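PDB 3RR6: 2-hydroxyhepta-2,4-diene-1,7-dioate isomerase from Mycobacterium abscessus, which probably acts as a metal-dependent isomerase or acetylpyruvate hydrolase of the fumarylacetoacetate hydrolase family. Local coordinates for residues S98-G103 with H168-P173; P109-E114 with R153-A158; H116-L121 with G147-A152. All blocks are in the same frame, centred on the assembly; numbering follows the deposited sequence.

Overall arrangement
The six segments come along the chain in concentric order: 116-121 and 147-152 form the innermost pair (interaction 3), 109-114 and 153-158 enclose it (interaction 2), and 98-103 and 168-173 close the outside (interaction 1). All lie in the fumarylacetoacetate hydrolase C-terminal region. The centres of interactions 1 and 3 are about 10 Å apart. Strands 172-179 and 141-152 are neighbours, and the backbone bonds of F171 with V150 and P173 with N148 join the two contacts. Interaction 2 lies about 15 Å from interaction 3 and about 17 Å from interaction 1, where strand 141-152 runs into helix 153-159. The acidic cluster of interaction 3 is probably the metal site.

Interaction 1 (S98-G103 with H168-P173); sequences SIIGPG and HDTFCP
A first torsion of 54° sets CG1 of I100 between its own backbone N and carbonyl carbon, which brings both CG2 and CD1 up to T170 CB. T170, with chi1 at 82°, offers its methyl to I100: the two CG2 atoms are 3.9 Å apart, and I100 CD1 lies 3.6 Å from T170 O. I100 CG1 also packs on P173 CG at 4.1 Å.

The backbones pair as parallel strands. C172 N donates to S98 O (2.8 Å, 149° at the hydrogen), and I100 N donates to C172 O at 3.2 Å. One residue thus uses both its N-H and its carbonyl to straddle I99, which identifies the parallel register. I99 and C172 share one face of the sheet, while I100 and P173 share the other. S98 brings OG to 3.3 Å from C172 CB, although its hydrogen bond goes to P95 O.

Before the strand, H168 to F171 make a type II turn. T170 takes the positive phi expected of its third residue, and the turn is closed by F171 N donating to H168 O. T170 OG1 bonds D169 O at 2.6 Å, on a lone pair in the carbonyl plane, and also meets Q107 N. A water bridges the segments, donating to I99 O and accepting from T170 N at 3.0 Å.

Beyond the pair, I106 and N258 cover I100. A type II turn leading into a short parallel pairing here joins strand 99-100 to strand 172-179 within the fumarylacetoacetate hydrolase C-terminal fold.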
ATOM      1  N   SER A  98       4.522  -0.011  11.484  1.00 11.02           N
ATOM      2  CA  SER A  98       4.069  -1.296  10.937  1.00 11.20           C
ATOM      3  C   SER A  98       4.631  -1.559   9.537  1.00 11.33           C
ATOM      4  O   SER A  98       4.563  -2.675   9.045  1.00 11.36           O
ATOM      5  CB  SER A  98       2.539  -1.389  10.930  1.00 11.86           C
ATOM      6  OG  SER A  98       1.952  -0.464  10.030  1.00 12.29           O
ATOM      7  N   ILE A  99       5.192  -0.533   8.901  1.00 10.93           N
ATOM      8  CA  ILE A  99       5.624  -0.637   7.514  1.00 10.89           C
ATOM      9  C   ILE A  99       6.882  -1.506   7.405  1.00 11.55           C
ATOM     10  O   ILE A  99       7.811  -1.386   8.218  1.00 12.93           O
ATOM     11  CB  ILE A  99       5.878   0.757   6.895  1.00 10.77           C
ATOM     12  CG1 ILE A  99       4.575   1.550   6.836  1.00 11.08           C
ATOM     13  CG2 ILE A  99       6.466   0.623   5.485  1.00 11.13           C
ATOM     14  CD1 ILE A  99       4.727   3.027   6.491  1.00 12.50           C
ATOM     15  N   ILE A 100       6.863  -2.411   6.426  1.00 11.73           N
ATOM     16  CA  ILE A 100       8.060  -3.127   5.964  1.00 12.52           C
ATOM     17  C   ILE A 100       8.062  -3.131   4.436  1.00 12.71           C
ATOM     18  O   ILE A 100       7.012  -3.015   3.806  1.00 12.73           O
ATOM     19  CB  ILE A 100       8.162  -4.584   6.494  1.00 12.81           C
ATOM     20  CG1 ILE A 100       6.902  -5.393   6.172  1.00 12.48           C
ATOM     21  CG2 ILE A 100       8.446  -4.591   8.003  1.00 14.43           C
ATOM     22  CD1 ILE A 100       7.073  -6.924   6.414  1.00 14.10           C
ATOM     23  N   GLY A 101       9.249  -3.254   3.851  1.00 13.55           N
ATOM     24  CA  GLY A 101       9.387  -3.329   2.404  1.00 14.10           C
ATOM     25  C   GLY A 101       9.317  -4.748   1.864  1.00 14.70           C
ATOM     26  O   GLY A 101       9.121  -5.703   2.620  1.00 14.53           O
ATOM     27  N   PRO A 102       9.495  -4.896   0.539  1.00 14.77           N
ATOM     28  CA  PRO A 102       9.513  -6.208  -0.107  1.00 15.71           C
ATOM     29  C   PRO A 102      10.521  -7.164   0.506  1.00 15.91           C
ATOM     30  O   PRO A 102      11.639  -6.771   0.848  1.00 16.26           O
ATOM     31  CB  PRO A 102       9.923  -5.895  -1.544  1.00 16.08           C
ATOM     32  CG  PRO A 102       9.583  -4.487  -1.744  1.00 16.40           C
ATOM     33  CD  PRO A 102       9.725  -3.804  -0.422  1.00 15.22           C
ATOM     34  N   GLY A 103      10.123  -8.421   0.651  1.00 15.89           N
ATOM     35  CA  GLY A 103      11.055  -9.469   1.033  1.00 16.28           C
ATOM     36  C   GLY A 103      11.304  -9.665   2.511  1.00 16.26           C
ATOM     37  O   GLY A 103      11.779 -10.734   2.913  1.00 17.25           O
ATOM     38  N   HIS A 168       0.412  -4.076  14.609  1.00 10.89           N
ATOM     39  CA  HIS A 168       1.627  -4.786  14.984  1.00 10.80           C
ATOM     40  C   HIS A 168       2.774  -4.438  14.034  1.00 10.66           C
ATOM     41  O   HIS A 168       2.563  -4.206  12.843  1.00 10.58           O
ATOM     42  CB  HIS A 168       1.390  -6.300  14.975  1.00 11.20           C
ATOM     43  CG  HIS A 168       0.371  -6.755  15.970  1.00 11.05           C
ATOM     44  ND1 HIS A 168       0.668  -6.971  17.297  1.00 12.13           N
ATOM     45  CD2 HIS A 168      -0.945  -7.046  15.824  1.00 11.72           C
ATOM     46  CE1 HIS A 168      -0.424  -7.363  17.929  1.00 11.88           C
ATOM     47  NE2 HIS A 168      -1.418  -7.417  17.058  1.00 11.54           N
ATOM     48  N   ASP A 169       3.992  -4.362  14.559  1.00 10.81           N
ATOM     49  CA  ASP A 169       5.153  -4.190  13.699  1.00 11.45           C
ATOM     50  C   ASP A 169       5.097  -5.259  12.586  1.00 11.61           C
ATOM     51  O   ASP A 169       4.716  -6.410  12.835  1.00 12.01           O
ATOM     52  CB  ASP A 169       6.458  -4.332  14.486  1.00 12.13           C
ATOM     53  CG  ASP A 169       6.799  -3.128  15.369  1.00 13.15           C
ATOM     54  OD1 ASP A 169       6.026  -2.156  15.491  1.00 11.38           O
ATOM     55  OD2 ASP A 169       7.907  -3.172  15.958  1.00 14.02           O
ATOM     56  N   THR A 170       5.465  -4.840  11.376  1.00 11.36           N
ATOM     57  CA  THR A 170       5.472  -5.654  10.141  1.00 11.22           C
ATOM     58  C   THR A 170       4.116  -5.875   9.478  1.00 11.17           C
ATOM     59  O   THR A 170       4.060  -6.495   8.416  1.00 11.30           O
ATOM     60  CB  THR A 170       6.203  -7.035  10.281  1.00 11.73           C
ATOM     61  OG1 THR A 170       5.339  -8.017  10.884  1.00 11.81           O
ATOM     62  CG2 THR A 170       7.496  -6.909  11.053  1.00 12.57           C
ATOM     63  N   PHE A 171       3.035  -5.351  10.050  1.00 10.32           N
ATOM     64  CA  PHE A 171       1.702  -5.570   9.464  1.00 10.36           C
ATOM     65  C   PHE A 171       1.319  -4.616   8.317  1.00 10.66           C
ATOM     66  O   PHE A 171       0.175  -4.631   7.878  1.00 10.97           O
ATOM     67  CB  PHE A 171       0.618  -5.579  10.554  1.00 10.70           C
ATOM     68  CG  PHE A 171       0.469  -6.904  11.274  1.00 10.70           C
ATOM     69  CD1 PHE A 171       1.509  -7.830  11.361  1.00 11.91           C
ATOM     70  CD2 PHE A 171      -0.740  -7.215  11.872  1.00 11.23           C
ATOM     71  CE1 PHE A 171       1.330  -9.035  12.026  1.00 13.31           C
ATOM     72  CE2 PHE A 171      -0.918  -8.416  12.533  1.00 11.61           C
ATOM     73  CZ  PHE A 171       0.114  -9.321  12.614  1.00 12.71           C
ATOM     74  N   CYS A 172       2.267  -3.826   7.814  1.00 10.73           N
ATOM     75  CA  CYS A 172       2.033  -3.032   6.595  1.00 10.63           C
ATOM     76  C   CYS A 172       3.143  -3.170   5.550  1.00 10.76           C
ATOM     77  O   CYS A 172       3.870  -2.208   5.273  1.00 10.70           O
ATOM     78  CB  CYS A 172       1.804  -1.557   6.941  1.00 10.84           C
ATOM     79  SG  CYS A 172       0.960  -0.666   5.590  1.00 14.05           S
ATOM     80  N   PRO A 173       3.248  -4.355   4.919  1.00 10.79           N
ATOM     81  CA  PRO A 173       4.063  -4.418   3.710  1.00 11.11           C
ATOM     82  C   PRO A 173       3.669  -3.335   2.712  1.00 10.66           C
ATOM     83  O   PRO A 173       2.474  -3.106   2.479  1.00 11.05           O
ATOM     84  CB  PRO A 173       3.756  -5.812   3.152  1.00 11.13           C
ATOM     85  CG  PRO A 173       3.374  -6.618   4.364  1.00 11.85           C
ATOM     86  CD  PRO A 173       2.684  -5.668   5.284  1.00 11.25           C
TER
HETATM   87  O   HOH W   1       7.522  -2.776  10.758  1.00 12.23           O

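Interaction 2 (P109-E114 with R153-A158); sequences PPSATE and RDHQRA. With EDO (1,2-ethanediol), chain E.
D154 receives two neighbouring backbone amides, those of T113 and E114, one on each carboxylate oxygen. T113 N meets OD2 of D154 at 2.9 Å and nearly straight (169°), while E114 N reaches OD1 of D154 at 3.1 Å. Both donors come from above the carboxylate plane. A chi1 of 49° turns the carboxylate back between its backbone N and carbonyl carbon, toward the loop.

Backbone to backbone, R153 N donates to E114 O at 2.8 Å, almost along the C=O axis. The loop therefore binds an amide in the first turn of helix 153-159, just after strand 141-152 ends; this strand-to-helix junction belongs to the fumarylacetoacetate hydrolase C-terminal region. The loop itself turns through a type I beta turn, P109 to A112.

The ring contact is made by H155, whose NE2 donates to S111 O at 2.9 Å with the oxygen close to the ring plane. ND1 on the same ring bonds H168 NE2.

The salt bridge is end-on, with R157 NH1 (3.1 Å) and NH2 (3.3 Å) both donating to the one oxygen E114 OE2 from one face of the carboxylate, the planes 43° apart. Finally, a 1,2-ethanediol, probably from the crystallisation liquor, shares a 2.7 Å hydrogen bond between its O1 and S111 OG, and is also bonded to R164.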
ATOM      1  N   PRO A 109       2.692 -12.203  15.634  1.00 17.23           N
ATOM      2  CA  PRO A 109       2.849 -11.982  17.070  1.00 18.66           C
ATOM      3  C   PRO A 109       2.471 -13.193  17.899  1.00 18.62           C
ATOM      4  O   PRO A 109       1.519 -13.880  17.558  1.00 17.72           O
ATOM      5  CB  PRO A 109       1.847 -10.849  17.353  1.00 18.83           C
ATOM      6  CG  PRO A 109       1.597 -10.229  16.106  1.00 18.95           C
ATOM      7  CD  PRO A 109       1.704 -11.269  15.065  1.00 17.37           C
ATOM      8  N   PRO A 110       3.191 -13.448  19.005  1.00 19.97           N
ATOM      9  CA  PRO A 110       2.793 -14.572  19.848  1.00 20.59           C
ATOM     10  C   PRO A 110       1.386 -14.434  20.432  1.00 20.36           C
ATOM     11  O   PRO A 110       0.771 -15.446  20.765  1.00 21.52           O
ATOM     12  CB  PRO A 110       3.844 -14.590  20.971  1.00 21.35           C
ATOM     13  CG  PRO A 110       4.645 -13.391  20.827  1.00 21.44           C
ATOM     14  CD  PRO A 110       4.372 -12.734  19.517  1.00 20.62           C
ATOM     15  N   SER A 111       0.883 -13.206  20.537  1.00 19.26           N
ATOM     16  CA  SER A 111      -0.457 -12.971  21.055  1.00 19.03           C
ATOM     17  C   SER A 111      -1.567 -13.112  20.008  1.00 18.40           C
ATOM     18  O   SER A 111      -2.745 -13.046  20.362  1.00 18.26           O
ATOM     19  CB  SER A 111      -0.545 -11.584  21.692  1.00 18.96           C
ATOM     20  OG  SER A 111      -0.369 -10.556  20.732  1.00 18.46           O
ATOM     21  N   ALA A 112      -1.196 -13.298  18.740  1.00 18.28           N
ATOM     22  CA  ALA A 112      -2.174 -13.394  17.646  1.00 18.46           C
ATOM     23  C   ALA A 112      -2.328 -14.827  17.170  1.00 19.03           C
ATOM     24  O   ALA A 112      -1.340 -15.478  16.830  1.00 19.86           O
ATOM     25  CB  ALA A 112      -1.757 -12.512  16.475  1.00 18.07           C
ATOM     26  N   THR A 113      -3.570 -15.298  17.129  1.00 19.30           N
ATOM     27  CA  THR A 113      -3.886 -16.659  16.702  1.00 19.88           C
ATOM     28  C   THR A 113      -4.439 -16.776  15.278  1.00 19.31           C
ATOM     29  O   THR A 113      -4.423 -17.870  14.706  1.00 19.94           O
ATOM     30  CB  THR A 113      -4.909 -17.321  17.658  1.00 20.28           C
ATOM     31  OG1 THR A 113      -6.187 -16.686  17.526  1.00 21.70           O
ATOM     32  CG2 THR A 113      -4.430 -17.239  19.108  1.00 22.67           C
ATOM     33  N   GLU A 114      -4.938 -15.680  14.704  1.00 17.63           N
ATOM     34  CA  GLU A 114      -5.561 -15.717  13.382  1.00 17.61           C
ATOM     35  C   GLU A 114      -5.218 -14.449  12.609  1.00 15.96           C
ATOM     36  O   GLU A 114      -5.829 -13.402  12.842  1.00 17.30           O
ATOM     37  CB  GLU A 114      -7.081 -15.825  13.517  1.00 18.65           C
ATOM     38  CG  GLU A 114      -7.805 -15.996  12.201  1.00 21.61           C
ATOM     39  CD  GLU A 114      -9.310 -16.152  12.349  1.00 26.48           C
ATOM     40  OE1 GLU A 114      -9.991 -16.236  11.300  1.00 30.21           O
ATOM     41  OE2 GLU A 114      -9.822 -16.184  13.494  1.00 28.73           O
ATOM     42  N   ARG A 153      -7.252 -11.052  13.193  1.00 13.71           N
ATOM     43  CA  ARG A 153      -8.711 -11.100  13.322  1.00 14.95           C
ATOM     44  C   ARG A 153      -9.150 -11.362  14.765  1.00 15.06           C
ATOM     45  O   ARG A 153     -10.184 -10.855  15.203  1.00 15.91           O
ATOM     46  CB  ARG A 153      -9.309 -12.174  12.393  1.00 15.92           C
ATOM     47  CG  ARG A 153      -8.914 -12.103  10.923  1.00 18.93           C
ATOM     48  CD  ARG A 153      -9.202 -10.766  10.248  1.00 22.87           C
ATOM     49  NE  ARG A 153     -10.627 -10.429  10.199  1.00 26.71           N
ATOM     50  CZ  ARG A 153     -11.437 -10.626   9.155  1.00 29.17           C
ATOM     51  NH1 ARG A 153     -10.995 -11.178   8.029  1.00 30.22           N
ATOM     52  NH2 ARG A 153     -12.716 -10.266   9.241  1.00 30.32           N
ATOM     53  N   ASP A 154      -8.379 -12.158  15.503  1.00 15.15           N
ATOM     54  CA  ASP A 154      -8.708 -12.425  16.903  1.00 15.71           C
ATOM     55  C   ASP A 154      -8.639 -11.157  17.747  1.00 15.29           C
ATOM     56  O   ASP A 154      -9.413 -10.978  18.684  1.00 16.09           O
ATOM     57  CB  ASP A 154      -7.854 -13.554  17.511  1.00 16.10           C
ATOM     58  CG  ASP A 154      -6.363 -13.397  17.271  1.00 17.09           C
ATOM     59  OD1 ASP A 154      -5.950 -13.129  16.121  1.00 17.75           O
ATOM     60  OD2 ASP A 154      -5.591 -13.602  18.240  1.00 19.14           O
ATOM     61  N   HIS A 155      -7.732 -10.254  17.396  1.00 14.54           N
ATOM     62  CA  HIS A 155      -7.634  -8.992  18.119  1.00 14.38           C
ATOM     63  C   HIS A 155      -8.780  -8.050  17.787  1.00 15.12           C
ATOM     64  O   HIS A 155      -9.236  -7.321  18.661  1.00 15.82           O
ATOM     65  CB  HIS A 155      -6.282  -8.326  17.865  1.00 14.00           C
ATOM     66  CG  HIS A 155      -5.136  -9.120  18.394  1.00 13.12           C
ATOM     67  ND1 HIS A 155      -3.819  -8.765  18.184  1.00 12.78           N
ATOM     68  CD2 HIS A 155      -5.112 -10.264  19.119  1.00 14.12           C
ATOM     69  CE1 HIS A 155      -3.034  -9.665  18.752  1.00 13.30           C
ATOM     70  NE2 HIS A 155      -3.794 -10.581  19.336  1.00 13.91           N
ATOM     71  N   GLN A 156      -9.254  -8.081  16.546  1.00 15.65           N
ATOM     72  CA  GLN A 156     -10.435  -7.301  16.152  1.00 16.74           C
ATOM     73  C   GLN A 156     -11.646  -7.743  16.984  1.00 18.18           C
ATOM     74  O   GLN A 156     -12.413  -6.915  17.474  1.00 19.06           O
ATOM     75  CB  GLN A 156     -10.736  -7.460  14.656  1.00 17.22           C
ATOM     76  CG  GLN A 156      -9.659  -6.905  13.728  1.00 17.78           C
ATOM     77  CD  GLN A 156     -10.002  -6.988  12.242  1.00 22.43           C
ATOM     78  OE1 GLN A 156      -9.518  -7.864  11.540  1.00 26.72           O
ATOM     79  NE2 GLN A 156     -10.831  -6.062  11.762  1.00 27.58           N
ATOM     80  N   ARG A 157     -11.815  -9.055  17.145  1.00 18.82           N
ATOM     81  CA  ARG A 157     -12.928  -9.586  17.933  1.00 20.12           C
ATOM     82  C   ARG A 157     -12.828  -9.192  19.408  1.00 20.36           C
ATOM     83  O   ARG A 157     -13.837  -8.841  20.024  1.00 21.69           O
ATOM     84  CB  ARG A 157     -13.026 -11.105  17.791  1.00 20.89           C
ATOM     85  CG  ARG A 157     -13.464 -11.569  16.413  1.00 23.24           C
ATOM     86  CD  ARG A 157     -13.879 -13.033  16.444  1.00 26.15           C
ATOM     87  NE  ARG A 157     -12.771 -13.912  16.822  1.00 28.31           N
ATOM     88  CZ  ARG A 157     -11.891 -14.450  15.976  1.00 28.86           C
ATOM     89  NH1 ARG A 157     -11.957 -14.217  14.672  1.00 29.56           N
ATOM     90  NH2 ARG A 157     -10.925 -15.235  16.443  1.00 31.01           N
ATOM     91  N   ALA A 158     -11.618  -9.235  19.967  1.00 19.19           N
ATOM     92  CA  ALA A 158     -11.404  -8.930  21.377  1.00 19.56           C
ATOM     93  C   ALA A 158     -11.598  -7.447  21.697  1.00 19.17           C
ATOM     94  O   ALA A 158     -12.163  -7.105  22.743  1.00 20.55           O
ATOM     95  CB  ALA A 158     -10.013  -9.377  21.806  1.00 19.33           C
TER
HETATM   96  C1  EDO E 265      -0.364  -7.379  22.291  1.00 21.63           C
HETATM   97  O1  EDO E 265      -1.235  -8.031  21.367  1.00 17.04           O
HETATM   98  C2  EDO E 265      -0.845  -7.644  23.702  1.00 24.70           C
HETATM   99  O2  EDO E 265      -0.664  -9.036  24.023  1.00 26.73           O

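Interaction 3 (H116-L121 with G147-A152); sequences HHEGEL and GNDVSA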
ATOM      1  N   HIS A 116      -4.671 -12.475   8.905  1.00 12.40           N
ATOM      2  CA  HIS A 116      -5.117 -12.511   7.511  1.00 12.41           C
ATOM      3  C   HIS A 116      -4.391 -11.516   6.625  1.00 12.10           C
ATOM      4  O   HIS A 116      -3.975 -10.451   7.091  1.00 12.55           O
ATOM      5  CB  HIS A 116      -6.614 -12.212   7.440  1.00 12.97           C
ATOM      6  CG  HIS A 116      -7.476 -13.322   7.943  1.00 14.24           C
ATOM      7  ND1 HIS A 116      -8.825 -13.389   7.670  1.00 18.11           N
ATOM      8  CD2 HIS A 116      -7.188 -14.415   8.690  1.00 15.58           C
ATOM      9  CE1 HIS A 116      -9.330 -14.473   8.236  1.00 18.23           C
ATOM     10  NE2 HIS A 116      -8.359 -15.114   8.859  1.00 16.92           N
ATOM     11  N   HIS A 117      -4.257 -11.872   5.348  1.00 12.17           N
ATOM     12  CA  HIS A 117      -3.780 -10.965   4.306  1.00 11.76           C
ATOM     13  C   HIS A 117      -4.919 -10.122   3.749  1.00 11.86           C
ATOM     14  O   HIS A 117      -6.055 -10.590   3.634  1.00 11.96           O
ATOM     15  CB  HIS A 117      -3.143 -11.748   3.136  1.00 12.21           C
ATOM     16  CG  HIS A 117      -4.049 -12.776   2.510  1.00 12.77           C
ATOM     17  ND1 HIS A 117      -5.080 -12.451   1.652  1.00 13.28           N
ATOM     18  CD2 HIS A 117      -4.068 -14.126   2.620  1.00 14.23           C
ATOM     19  CE1 HIS A 117      -5.698 -13.557   1.269  1.00 14.29           C
ATOM     20  NE2 HIS A 117      -5.103 -14.589   1.840  1.00 14.25           N
ATOM     21  N   GLU A 118      -4.585  -8.906   3.327  1.00 11.90           N
ATOM     22  CA  GLU A 118      -5.535  -7.997   2.672  1.00 12.14           C
ATOM     23  C   GLU A 118      -4.779  -7.174   1.630  1.00 11.53           C
ATOM     24  O   GLU A 118      -4.183  -6.142   1.944  1.00 11.66           O
ATOM     25  CB  GLU A 118      -6.231  -7.087   3.702  1.00 12.59           C
ATOM     26  CG  GLU A 118      -7.045  -7.878   4.739  1.00 15.25           C
ATOM     27  CD  GLU A 118      -7.861  -7.048   5.703  1.00 19.87           C
ATOM     28  OE1 GLU A 118      -7.921  -5.821   5.562  1.00 22.71           O
ATOM     29  OE2 GLU A 118      -8.440  -7.663   6.637  1.00 25.55           O
ATOM     30  N   GLY A 119      -4.771  -7.647   0.386  1.00 11.42           N
ATOM     31  CA  GLY A 119      -4.035  -6.947  -0.668  1.00 11.33           C
ATOM     32  C   GLY A 119      -4.753  -5.680  -1.074  1.00 10.96           C
ATOM     33  O   GLY A 119      -5.966  -5.697  -1.246  1.00 11.65           O
ATOM     34  N   GLU A 120      -4.010  -4.577  -1.227  1.00 10.80           N
ATOM     35  CA  GLU A 120      -4.619  -3.263  -1.501  1.00 11.15           C
ATOM     36  C   GLU A 120      -3.777  -2.387  -2.420  1.00 11.22           C
ATOM     37  O   GLU A 120      -2.553  -2.432  -2.400  1.00 11.11           O
ATOM     38  CB  GLU A 120      -4.868  -2.493  -0.192  1.00 11.58           C
ATOM     39  CG  GLU A 120      -5.426  -3.372   0.922  1.00 12.87           C
ATOM     40  CD  GLU A 120      -6.306  -2.693   1.928  1.00 14.85           C
ATOM     41  OE1 GLU A 120      -6.474  -1.461   1.890  1.00 13.33           O
ATOM     42  OE2 GLU A 120      -6.898  -3.434   2.744  1.00 14.39           O
ATOM     43  N   LEU A 121      -4.459  -1.578  -3.220  1.00 10.80           N
ATOM     44  CA  LEU A 121      -3.833  -0.441  -3.897  1.00 11.06           C
ATOM     45  C   LEU A 121      -3.564   0.656  -2.874  1.00 11.34           C
ATOM     46  O   LEU A 121      -4.455   1.015  -2.096  1.00 11.80           O
ATOM     47  CB  LEU A 121      -4.751   0.100  -4.998  1.00 11.36           C
ATOM     48  CG  LEU A 121      -4.256   1.358  -5.713  1.00 11.22           C
ATOM     49  CD1 LEU A 121      -3.081   1.025  -6.623  1.00 12.79           C
ATOM     50  CD2 LEU A 121      -5.390   2.015  -6.519  1.00 12.93           C
ATOM     51  N   GLY A 147       0.051  -2.337  -1.102  1.00 10.85           N
ATOM     52  CA  GLY A 147       0.084  -2.583   0.333  1.00 11.16           C
ATOM     53  C   GLY A 147      -0.568  -3.903   0.694  1.00 11.75           C
ATOM     54  O   GLY A 147      -1.288  -4.496  -0.107  1.00 12.09           O
ATOM     55  N   ASN A 148      -0.297  -4.361   1.912  1.00 11.98           N
ATOM     56  CA  ASN A 148      -0.948  -5.541   2.485  1.00 12.03           C
ATOM     57  C   ASN A 148      -1.399  -5.150   3.892  1.00 11.78           C
ATOM     58  O   ASN A 148      -0.566  -4.947   4.777  1.00 12.46           O
ATOM     59  CB  ASN A 148       0.050  -6.703   2.494  1.00 12.18           C
ATOM     60  CG  ASN A 148      -0.576  -8.061   2.786  1.00 12.67           C
ATOM     61  OD1 ASN A 148      -1.703  -8.159   3.255  1.00 13.04           O
ATOM     62  ND2 ASN A 148       0.193  -9.130   2.530  1.00 14.11           N
ATOM     63  N   ASP A 149      -2.705  -4.992   4.091  1.00 11.91           N
ATOM     64  CA  ASP A 149      -3.256  -4.584   5.389  1.00 11.83           C
ATOM     65  C   ASP A 149      -3.389  -5.827   6.264  1.00 12.02           C
ATOM     66  O   ASP A 149      -4.488  -6.356   6.477  1.00 12.13           O
ATOM     67  CB  ASP A 149      -4.605  -3.872   5.215  1.00 12.44           C
ATOM     68  CG  ASP A 149      -5.209  -3.368   6.535  1.00 13.38           C
ATOM     69  OD1 ASP A 149      -4.563  -3.416   7.598  1.00 14.60           O
ATOM     70  OD2 ASP A 149      -6.377  -2.909   6.506  1.00 15.81           O
ATOM     71  N   VAL A 150      -2.251  -6.291   6.769  1.00 11.50           N
ATOM     72  CA  VAL A 150      -2.210  -7.507   7.569  1.00 11.23           C
ATOM     73  C   VAL A 150      -2.968  -7.264   8.880  1.00 11.71           C
ATOM     74  O   VAL A 150      -2.812  -6.211   9.514  1.00 11.92           O
ATOM     75  CB  VAL A 150      -0.762  -7.969   7.844  1.00 10.89           C
ATOM     76  CG1 VAL A 150      -0.749  -9.281   8.657  1.00 11.38           C
ATOM     77  CG2 VAL A 150       0.027  -8.164   6.530  1.00 12.43           C
ATOM     78  N   SER A 151      -3.804  -8.231   9.265  1.00 11.77           N
ATOM     79  CA  SER A 151      -4.767  -8.030  10.346  1.00 12.14           C
ATOM     80  C   SER A 151      -4.905  -9.264  11.235  1.00 12.06           C
ATOM     81  O   SER A 151      -5.180 -10.359  10.729  1.00 12.57           O
ATOM     82  CB  SER A 151      -6.152  -7.722   9.751  1.00 13.40           C
ATOM     83  OG  SER A 151      -6.105  -6.624   8.843  1.00 15.28           O
ATOM     84  N   ALA A 152      -4.757  -9.083  12.543  1.00 11.50           N
ATOM     85  CA  ALA A 152      -5.036 -10.142  13.518  1.00 12.33           C
ATOM     86  C   ALA A 152      -6.524 -10.154  13.852  1.00 13.16           C
ATOM     87  O   ALA A 152      -7.012  -9.358  14.665  1.00 12.89           O
ATOM     88  CB  ALA A 152      -4.185  -9.958  14.784  1.00 12.55           C
TER
HETATM   89  O   HOH W   2      -8.203  -2.500   4.678  1.00 20.48           O
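E118, E120 and D149 bring their carboxylates together across an antiparallel strand pair, consistent with the E-x-E...D acidic metal site of the fumarylacetoacetate hydrolase family. The side chains of E118 and D149 run side by side and point the same way, with E118 OE1 3.4 Å from D149 OD2 and their carboxylate planes 73° apart. E120 crosses D149 obliquely instead, its OE2 3.4 Å from D149 CB. E118 also lays CB and CG against the carbonyl oxygen of D149.

The backbone sets this spacing. H116 and S151 form a hydrogen-bonded pair, as do E120 and G147, but between them the second strand kinks: D149 is the centre of an inverse gamma turn. There D149 N still donates to E118 O at 2.8 Å, whereas E118 N finds its acceptor in a side chain, N148 OD1, at 3.0 Å and 165°. With chi1 at -168°, the N148 amide swings its oxygen across to stand in for a backbone carbonyl.

Outside the pair, K94 and K166 form salt bridges with OD1 and OD2 of D149, respectively. K166 also bonds S151 OG, which itself donates to D149 O at 2.9 Å. Held at both oxygens, the D149 carboxylate is fixed in rotation, and G232 N ties one oxygen of E120, OE1.

An oxygen modelled as water sits between two acids, 2.5 Å from E120 OE2 and 2.6 Å from D149 OD2; at such short distances, with more acceptors nearby than it has protons, its bonding is doubtful.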